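Local coordinates for extracellular solute-binding protein (Bordetella parapertussis, PDB 3PU5) that probably binds a small solute outside the cytoplasmic membrane, possibly a polyamine, and delivers it to a membrane transporter for uptake, at residues Asp6-Thr11 / Lys256-Tyr261; Glu27-Glu30 / Lys36-Leu39; Lys130-Arg135 / Ile209-Asp214. All blocks are in the same frame, centred on the assembly; numbering follows the deposited sequence.

Interaction 1 (Asp6-Thr11 / Lys256-Tyr261)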
loop_
_atom_site.group_PDB
_atom_site.type_symbol
_atom_site.label_atom_id
_atom_site.label_comp_id
_atom_site.label_asym_id
_atom_site.label_seq_id
_atom_site.Cartn_x
_atom_site.Cartn_y
_atom_site.Cartn_z
ATOM N N ASP A 6 -4.021 26.663 -17.669
ATOM C CA ASP A 6 -4.658 26.021 -16.521
ATOM C C ASP A 6 -5.130 24.578 -16.759
ATOM O O ASP A 6 -6.281 24.270 -16.762
ATOM C CB ASP A 6 -5.783 26.855 -16.004
ATOM C CG ASP A 6 -5.347 28.222 -15.628
ATOM O OD1 ASP A 6 -4.447 28.374 -14.806
ATOM O OD2 ASP A 6 -5.931 29.142 -16.209
ATOM N N HIS A 7 -4.155 23.723 -16.921
ATOM C CA HIS A 7 -4.319 22.371 -17.309
ATOM C C HIS A 7 -3.105 21.638 -16.729
ATOM O O HIS A 7 -2.012 21.973 -17.066
ATOM C CB HIS A 7 -4.371 22.275 -18.838
ATOM C CG HIS A 7 -4.706 20.924 -19.370
ATOM N ND1 HIS A 7 -4.905 19.829 -18.573
ATOM C CD2 HIS A 7 -4.880 20.495 -20.634
ATOM C CE1 HIS A 7 -5.181 18.790 -19.323
ATOM N NE2 HIS A 7 -5.171 19.170 -20.576
ATOM N N ILE A 8 -3.313 20.657 -15.868
ATOM C CA ILE A 8 -2.194 19.859 -15.359
ATOM C C ILE A 8 -2.283 18.382 -15.752
ATOM O O ILE A 8 -3.375 17.850 -16.000
ATOM C CB ILE A 8 -1.988 19.989 -13.809
ATOM C CG1 ILE A 8 -3.213 19.489 -13.026
ATOM C CG2 ILE A 8 -1.616 21.414 -13.427
ATOM C CD1 ILE A 8 -2.981 19.408 -11.502
ATOM N N TYR A 9 -1.119 17.737 -15.819
ATOM C CA TYR A 9 -1.044 16.320 -16.144
ATOM C C TYR A 9 -0.552 15.535 -14.919
ATOM O O TYR A 9 0.463 15.875 -14.304
ATOM C CB TYR A 9 -0.166 16.085 -17.386
ATOM C CG TYR A 9 -0.790 16.649 -18.648
ATOM C CD1 TYR A 9 -0.716 18.009 -18.935
ATOM C CD2 TYR A 9 -1.473 15.830 -19.535
ATOM C CE1 TYR A 9 -1.299 18.533 -20.093
ATOM C CE2 TYR A 9 -2.061 16.341 -20.686
ATOM C CZ TYR A 9 -1.971 17.690 -20.959
ATOM O OH TYR A 9 -2.551 18.193 -22.097
ATOM N N VAL A 10 -1.309 14.507 -14.556
ATOM C CA VAL A 10 -1.054 13.727 -13.347
ATOM C C VAL A 10 -1.002 12.255 -13.722
ATOM O O VAL A 10 -1.952 11.720 -14.319
ATOM C CB VAL A 10 -2.182 13.926 -12.283
ATOM C CG1 VAL A 10 -1.873 13.119 -10.998
ATOM C CG2 VAL A 10 -2.362 15.409 -11.952
ATOM N N THR A 11 0.098 11.594 -13.378
ATOM C CA THR A 11 0.238 10.190 -13.734
ATOM C C THR A 11 -0.756 9.352 -12.951
ATOM O O THR A 11 -1.190 9.730 -11.858
ATOM C CB THR A 11 1.654 9.658 -13.467
ATOM O OG1 THR A 11 1.888 9.592 -12.055
ATOM C CG2 THR A 11 2.693 10.552 -14.113
ATOM N N LYS A 256 0.791 21.748 -6.717
ATOM C CA LYS A 256 0.671 21.815 -5.259
ATOM C C LYS A 256 -0.795 21.975 -4.861
ATOM O O LYS A 256 -1.241 21.436 -3.843
ATOM C CB LYS A 256 1.506 22.968 -4.689
ATOM C CG LYS A 256 3.021 22.744 -4.752
ATOM C CD LYS A 256 3.786 24.011 -4.335
ATOM C CE LYS A 256 5.280 23.823 -4.447
ATOM N NZ LYS A 256 6.003 25.100 -4.161
ATOM N N ALA A 257 -1.537 22.721 -5.669
ATOM C CA ALA A 257 -2.956 22.925 -5.423
ATOM C C ALA A 257 -3.721 21.619 -5.591
ATOM O O ALA A 257 -4.578 21.282 -4.767
ATOM C CB ALA A 257 -3.508 23.996 -6.347
ATOM N N PHE A 258 -3.409 20.871 -6.644
ATOM C CA PHE A 258 -4.025 19.557 -6.797
ATOM C C PHE A 258 -3.651 18.629 -5.633
ATOM O O PHE A 258 -4.511 17.945 -5.058
ATOM C CB PHE A 258 -3.649 18.895 -8.134
ATOM C CG PHE A 258 -4.190 17.503 -8.266
ATOM C CD1 PHE A 258 -5.521 17.292 -8.595
ATOM C CD2 PHE A 258 -3.388 16.400 -8.000
ATOM C CE1 PHE A 258 -6.040 15.994 -8.677
ATOM C CE2 PHE A 258 -3.896 15.103 -8.092
ATOM C CZ PHE A 258 -5.221 14.901 -8.428
HETATM N N MSE A 259 -2.369 18.592 -5.288
HETATM C CA MSE A 259 -1.930 17.717 -4.207
HETATM C C MSE A 259 -2.640 18.093 -2.907
HETATM O O MSE A 259 -3.071 17.232 -2.146
HETATM C CB MSE A 259 -0.419 17.808 -4.029
HETATM C CG MSE A 259 0.150 16.849 -3.001
HETATM SE SE MSE A 259 2.121 16.872 -3.057
HETATM C CE MSE A 259 2.462 15.567 -1.634
ATOM N N ASN A 260 -2.772 19.390 -2.662
ATOM C CA ASN A 260 -3.461 19.843 -1.468
ATOM C C ASN A 260 -4.894 19.332 -1.425
ATOM O O ASN A 260 -5.384 18.933 -0.374
ATOM C CB ASN A 260 -3.474 21.362 -1.397
ATOM C CG ASN A 260 -4.070 21.867 -0.108
ATOM O OD1 ASN A 260 -3.621 21.497 0.978
ATOM N ND2 ASN A 260 -5.098 22.701 -0.216
ATOM N N TYR A 261 -5.566 19.357 -2.573
ATOM C CA TYR A 261 -6.929 18.846 -2.635
ATOM C C TYR A 261 -6.958 17.327 -2.443
ATOM O O TYR A 261 -7.765 16.810 -1.677
ATOM C CB TYR A 261 -7.647 19.255 -3.935
ATOM C CG TYR A 261 -9.076 18.762 -3.948
ATOM C CD1 TYR A 261 -9.428 17.632 -4.663
ATOM C CD2 TYR A 261 -10.055 19.386 -3.179
ATOM C CE1 TYR A 261 -10.726 17.151 -4.647
ATOM C CE2 TYR A 261 -11.353 18.917 -3.155
ATOM C CZ TYR A 261 -11.681 17.799 -3.890
ATOM O OH TYR A 261 -12.960 17.310 -3.872
#

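Interaction 2 (Glu27-Glu30 / Lys36-Leu39)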
loop_
_atom_site.group_PDB
_atom_site.type_symbol
_atom_site.label_atom_id
_atom_site.label_comp_id
_atom_site.label_asym_id
_atom_site.label_seq_id
_atom_site.Cartn_x
_atom_site.Cartn_y
_atom_site.Cartn_z
ATOM N N GLU A 27 -11.902 15.127 -11.051
ATOM C CA GLU A 27 -13.137 15.827 -11.420
ATOM C C GLU A 27 -13.587 16.885 -10.395
ATOM O O GLU A 27 -13.837 18.030 -10.766
ATOM C CB GLU A 27 -14.261 14.841 -11.759
ATOM C CG GLU A 27 -14.105 14.185 -13.135
ATOM C CD GLU A 27 -15.035 12.990 -13.345
ATOM O OE1 GLU A 27 -15.890 12.732 -12.473
ATOM O OE2 GLU A 27 -14.918 12.302 -14.384
ATOM N N PRO A 28 -13.678 16.513 -9.102
ATOM C CA PRO A 28 -14.033 17.514 -8.085
ATOM C C PRO A 28 -13.075 18.699 -8.050
ATOM O O PRO A 28 -13.512 19.837 -7.883
ATOM C CB PRO A 28 -13.939 16.725 -6.775
ATOM C CG PRO A 28 -14.220 15.312 -7.180
ATOM C CD PRO A 28 -13.567 15.162 -8.526
ATOM N N PHE A 29 -11.784 18.434 -8.211
ATOM C CA PHE A 29 -10.792 19.499 -8.216
ATOM C C PHE A 29 -11.001 20.458 -9.383
ATOM O O PHE A 29 -10.927 21.675 -9.211
ATOM C CB PHE A 29 -9.380 18.923 -8.287
ATOM C CG PHE A 29 -8.308 19.973 -8.368
ATOM C CD1 PHE A 29 -7.976 20.722 -7.253
ATOM C CD2 PHE A 29 -7.638 20.212 -9.562
ATOM C CE1 PHE A 29 -6.989 21.698 -7.326
ATOM C CE2 PHE A 29 -6.657 21.167 -9.642
ATOM C CZ PHE A 29 -6.328 21.916 -8.521
ATOM N N GLU A 30 -11.231 19.900 -10.572
ATOM C CA GLU A 30 -11.486 20.705 -11.761
ATOM C C GLU A 30 -12.661 21.638 -11.480
ATOM O O GLU A 30 -12.626 22.823 -11.799
ATOM C CB GLU A 30 -11.837 19.814 -12.959
ATOM C CG GLU A 30 -10.700 18.982 -13.547
ATOM C CD GLU A 30 -11.102 18.290 -14.861
ATOM O OE1 GLU A 30 -12.300 17.975 -15.030
ATOM O OE2 GLU A 30 -10.229 18.074 -15.733
ATOM N N LYS A 36 -8.093 22.149 -15.400
ATOM C CA LYS A 36 -8.293 20.855 -16.033
ATOM C C LYS A 36 -7.234 19.847 -15.578
ATOM O O LYS A 36 -6.059 20.191 -15.403
ATOM C CB LYS A 36 -8.307 20.986 -17.561
ATOM C CG LYS A 36 -8.303 19.644 -18.270
ATOM C CD LYS A 36 -9.252 19.597 -19.453
ATOM C CE LYS A 36 -9.314 18.181 -20.006
ATOM N NZ LYS A 36 -10.589 17.922 -20.718
ATOM N N VAL A 37 -7.654 18.607 -15.371
ATOM C CA VAL A 37 -6.716 17.555 -14.996
ATOM C C VAL A 37 -6.793 16.404 -15.991
ATOM O O VAL A 37 -7.873 15.852 -16.236
ATOM C CB VAL A 37 -6.976 16.998 -13.577
ATOM C CG1 VAL A 37 -5.932 15.916 -13.241
ATOM C CG2 VAL A 37 -6.945 18.116 -12.548
ATOM N N THR A 38 -5.648 16.049 -16.563
ATOM C CA THR A 38 -5.555 14.850 -17.387
ATOM C C THR A 38 -4.795 13.772 -16.629
ATOM O O THR A 38 -3.659 13.982 -16.211
ATOM C CB THR A 38 -4.822 15.125 -18.726
ATOM O OG1 THR A 38 -5.616 16.000 -19.537
ATOM C CG2 THR A 38 -4.569 13.821 -19.492
ATOM N N LEU A 39 -5.428 12.620 -16.444
ATOM C CA LEU A 39 -4.761 11.477 -15.834
ATOM C C LEU A 39 -4.105 10.655 -16.938
ATOM O O LEU A 39 -4.778 10.235 -17.883
ATOM C CB LEU A 39 -5.771 10.616 -15.080
ATOM C CG LEU A 39 -6.469 11.299 -13.900
ATOM C CD1 LEU A 39 -7.595 10.427 -13.363
ATOM C CD2 LEU A 39 -5.466 11.623 -12.799
#

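Interaction 3 (Lys130-Arg135 / Ile209-Asp214)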
loop_
_atom_site.group_PDB
_atom_site.type_symbol
_atom_site.label_atom_id
_atom_site.label_comp_id
_atom_site.label_asym_id
_atom_site.label_seq_id
_atom_site.Cartn_x
_atom_site.Cartn_y
_atom_site.Cartn_z
ATOM N N LYS A 130 2.074 -13.061 15.545
ATOM C CA LYS A 130 2.756 -14.036 16.384
ATOM C C LYS A 130 1.877 -15.275 16.578
ATOM O O LYS A 130 2.353 -16.410 16.476
ATOM C CB LYS A 130 3.129 -13.400 17.732
ATOM C CG LYS A 130 3.873 -14.321 18.682
ATOM C CD LYS A 130 4.340 -13.557 19.921
ATOM C CE LYS A 130 5.379 -12.492 19.558
ATOM N NZ LYS A 130 5.416 -11.344 20.528
ATOM N N GLU A 131 0.594 -15.057 16.853
ATOM C CA GLU A 131 -0.338 -16.171 17.014
ATOM C C GLU A 131 -0.452 -16.949 15.697
ATOM O O GLU A 131 -0.387 -18.175 15.675
ATOM C CB GLU A 131 -1.710 -15.661 17.443
ATOM C CG GLU A 131 -2.704 -16.766 17.690
ATOM C CD GLU A 131 -4.058 -16.265 18.144
ATOM O OE1 GLU A 131 -4.183 -15.060 18.454
ATOM O OE2 GLU A 131 -5.000 -17.085 18.185
ATOM N N PHE A 132 -0.623 -16.222 14.598
ATOM C CA PHE A 132 -0.640 -16.824 13.267
ATOM C C PHE A 132 0.571 -17.730 13.037
ATOM O O PHE A 132 0.437 -18.876 12.602
ATOM C CB PHE A 132 -0.680 -15.715 12.208
ATOM C CG PHE A 132 -0.498 -16.209 10.800
ATOM C CD1 PHE A 132 -1.291 -17.227 10.304
ATOM C CD2 PHE A 132 0.461 -15.643 9.968
ATOM C CE1 PHE A 132 -1.126 -17.683 8.997
ATOM C CE2 PHE A 132 0.630 -16.093 8.661
ATOM C CZ PHE A 132 -0.168 -17.112 8.177
ATOM N N VAL A 133 1.759 -17.209 13.320
ATOM C CA VAL A 133 2.987 -17.984 13.147
ATOM C C VAL A 133 3.040 -19.220 14.056
ATOM O O VAL A 133 3.240 -20.337 13.591
ATOM C CB VAL A 133 4.250 -17.118 13.389
ATOM C CG1 VAL A 133 5.510 -17.989 13.372
ATOM C CG2 VAL A 133 4.339 -16.009 12.360
ATOM N N GLU A 134 2.854 -19.015 15.351
ATOM C CA GLU A 134 3.052 -20.091 16.311
ATOM C C GLU A 134 1.999 -21.176 16.161
ATOM O O GLU A 134 2.304 -22.349 16.308
ATOM C CB GLU A 134 3.068 -19.553 17.743
ATOM C CG GLU A 134 4.194 -18.575 18.024
ATOM C CD GLU A 134 5.580 -19.144 17.744
ATOM O OE1 GLU A 134 5.767 -20.379 17.835
ATOM O OE2 GLU A 134 6.491 -18.344 17.435
ATOM N N ARG A 135 0.760 -20.790 15.869
ATOM C CA ARG A 135 -0.288 -21.779 15.638
ATOM C C ARG A 135 -0.049 -22.540 14.323
ATOM O O ARG A 135 -0.309 -23.749 14.233
ATOM C CB ARG A 135 -1.686 -21.140 15.700
ATOM C CG ARG A 135 -2.118 -20.757 17.123
ATOM C CD ARG A 135 -3.510 -20.117 17.167
ATOM N NE ARG A 135 -4.574 -21.051 16.803
ATOM C CZ ARG A 135 -5.861 -20.721 16.696
ATOM N NH1 ARG A 135 -6.248 -19.471 16.930
ATOM N NH2 ARG A 135 -6.765 -21.637 16.359
ATOM N N ILE A 209 -6.200 -19.876 6.013
ATOM C CA ILE A 209 -5.651 -18.669 6.612
ATOM C C ILE A 209 -4.338 -18.271 5.933
ATOM O O ILE A 209 -3.625 -19.113 5.395
ATOM C CB ILE A 209 -5.428 -18.899 8.126
ATOM C CG1 ILE A 209 -5.036 -17.606 8.852
ATOM C CG2 ILE A 209 -4.396 -20.012 8.369
ATOM C CD1 ILE A 209 -5.166 -17.718 10.359
ATOM N N GLY A 210 -4.022 -16.986 5.961
ATOM C CA GLY A 210 -2.784 -16.492 5.399
ATOM C C GLY A 210 -2.884 -14.989 5.275
ATOM O O GLY A 210 -3.930 -14.421 5.586
ATOM N N PRO A 211 -1.798 -14.330 4.839
ATOM C CA PRO A 211 -1.831 -12.867 4.711
ATOM C C PRO A 211 -2.783 -12.409 3.604
ATOM O O PRO A 211 -2.854 -13.047 2.553
ATOM C CB PRO A 211 -0.377 -12.507 4.369
ATOM C CG PRO A 211 0.446 -13.702 4.874
ATOM C CD PRO A 211 -0.454 -14.880 4.593
ATOM N N GLY A 212 -3.508 -11.322 3.857
ATOM C CA GLY A 212 -4.459 -10.790 2.902
ATOM C C GLY A 212 -4.687 -9.304 3.124
ATOM O O GLY A 212 -4.361 -8.760 4.189
ATOM N N TRP A 213 -5.259 -8.649 2.121
ATOM C CA TRP A 213 -5.458 -7.205 2.167
ATOM C C TRP A 213 -6.781 -6.848 2.819
ATOM O O TRP A 213 -7.780 -7.549 2.642
ATOM C CB TRP A 213 -5.326 -6.602 0.760
ATOM C CG TRP A 213 -3.884 -6.561 0.364
ATOM C CD1 TRP A 213 -3.029 -5.507 0.499
ATOM C CD2 TRP A 213 -3.106 -7.646 -0.154
ATOM N NE1 TRP A 213 -1.772 -5.860 0.079
ATOM C CE2 TRP A 213 -1.792 -7.171 -0.329
ATOM C CE3 TRP A 213 -3.397 -8.973 -0.502
ATOM C CZ2 TRP A 213 -0.769 -7.970 -0.828
ATOM C CZ3 TRP A 213 -2.372 -9.772 -1.006
ATOM C CH2 TRP A 213 -1.075 -9.265 -1.162
ATOM N N ASP A 214 -6.783 -5.768 3.592
ATOM C CA ASP A 214 -8.003 -5.377 4.295
ATOM C C ASP A 214 -9.161 -5.119 3.331
ATOM O O ASP A 214 -10.202 -5.760 3.439
ATOM C CB ASP A 214 -7.790 -4.202 5.271
ATOM C CG ASP A 214 -7.213 -2.947 4.605
ATOM O OD1 ASP A 214 -6.508 -3.033 3.570
ATOM O OD2 ASP A 214 -7.460 -1.853 5.142
#

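Interaction 1 (Asp6-Thr11 / Lys256-Tyr261)
Phe258, on helix 252-262, packs against strand 7-12 and meets two of its side chains, Ile8 and Val10, which, two positions apart on the strand, point to the same side of it. With CG anti to the backbone N (chi1 176°), the phenylalanine ring leaves the helix toward the strand. Ile8 touches its root: CD1 lies 3.5 Å from Phe258 CB and 3.9 Å from Phe258 CG, approaching the ring obliquely. That methyl ends an extended arm, CG1-CD1, which starts between the backbone N and the carbonyl carbon (chi1 62°). Val10 works farther out along the ring, with CG1 4.1 Å and CG2 4.2 Å from Phe258 CE2; CG2 stands over one face, near the rim. The joint is purely apolar and buried. Phe29 from helix 15-33 meets Phe258 edge-to-face, Met244 of strand 238-246 also packs on it, and Val37 of strand 36-41 touches both Ile8 and Val10. The backbones stay well apart, Ile8 CA and Phe258 CA being 8.8 Å from each other. Such packing of a helix over a parallel strand pair belongs to the alpha/beta lobe of periplasmic-binding-protein folds.

Interaction 2 (Glu27-Glu30 / Lys36-Leu39)
Phe29 and Glu30, on successive positions of helix 15-33, both turn toward strand 36-41 and meet it in different ways, one through carbon and the other through a carboxylate. Phe29 brings its ring edge at CD2 to 3.7 Å from Val37 CG2. The valine methyl sits near the plane of the ring, and the two side chains cross at about a right angle. Phe29 also packs on Ala257 and Tyr261 of helix 252-262. The contact lies within a beta-alpha-beta unit, in which helix 15-33 connects the parallel neighbours 7-12 and 36-41; in a solute-binding protein of this kind such units build the alpha/beta lobes. Glu30, which has the most surface buried here, comes next. Beyond CG its chain runs extended to the start of the strand, where OE2 accepts the backbone N-H of Val37 at 2.7 Å from N to OE2. The bond is almost straight, 176° at the hydrogen, and uses the anti lone pair of OE2. One side-chain oxygen thereby satisfies an amide on the strand edge turned away from strand 7-12, whose own N-H groups at Ile8 and Val10 are taken by the carbonyls of Lys36 and Thr38. The aliphatic part of Glu30 also rests on the strand, CG being 4.0 Å from Val37 CG2. Lys36 CG lies 3.6 Å from Glu30 OE2; the chain then bends at chi2, and NZ stays 5.0 Å from that oxygen, a separation at which the opposite charges may still attract.

Interaction 3 (Lys130-Arg135 / Ile209-Asp214)
Helix 129-138 and strand 209-213 run roughly antiparallel, their segment axes 10.2 Å apart at the closest and inclined by 146°, with Phe132 CA and Gly210 CA nearest at 8.2 Å. This is helix-on-sheet packing in the second alpha/beta lobe of a periplasmic-binding-protein fold, the strand pairing antiparallel with strand 111-117. Phe132 spans the gap. A chi1 of 172° turns the ring away from its own backbone N, off the helix and onto three consecutive strand residues. Ile209 meets the ring at Phe132 CD1 and CE1, the two side chains sliding past each other in opposite directions: CG1 comes within 3.9 Å of Phe132 CE1, and CD1 within 3.9 Å of Phe132 CD1. All three strand residues approach the ring obliquely. At its far end Phe132 CZ lies 3.9 Å from Gly210 CA, where the backbone itself forms the surface met by the ring, and 4.2 Å from Pro211 CD. Val145 of strand 145-148 touches both Phe132 and Ile209, extending the apolar layer. On the helix, one turn apart, Glu131 and Arg135 form a salt bridge: Arg135 NH1 donates to Glu131 OE2 at 3.0 Å, with that oxygen close to the guanidinium plane.

Overall arrangement
From the N terminus, strand 7-12 leads into helix 15-33, after which the chain returns as strand 36-41; interaction 2 closes this short loop first, across only a few residues. Interaction 3 follows in series, bringing 130-135 and 209-214 together over 73 intervening residues. Both lie within the long loop that interaction 1 closes when helix 252-262 returns to strand 7-12, with 244 residues between the two segments. Interactions 1 and 2 touch, their centres about 8 Å apart, and share the parallel strand pair 7-12 and 36-41. Interaction 3 belongs to the other side of the chain's centre, its own centre about 39 Å from interaction 1 and 40 Å from interaction 2, consistent with two lobes.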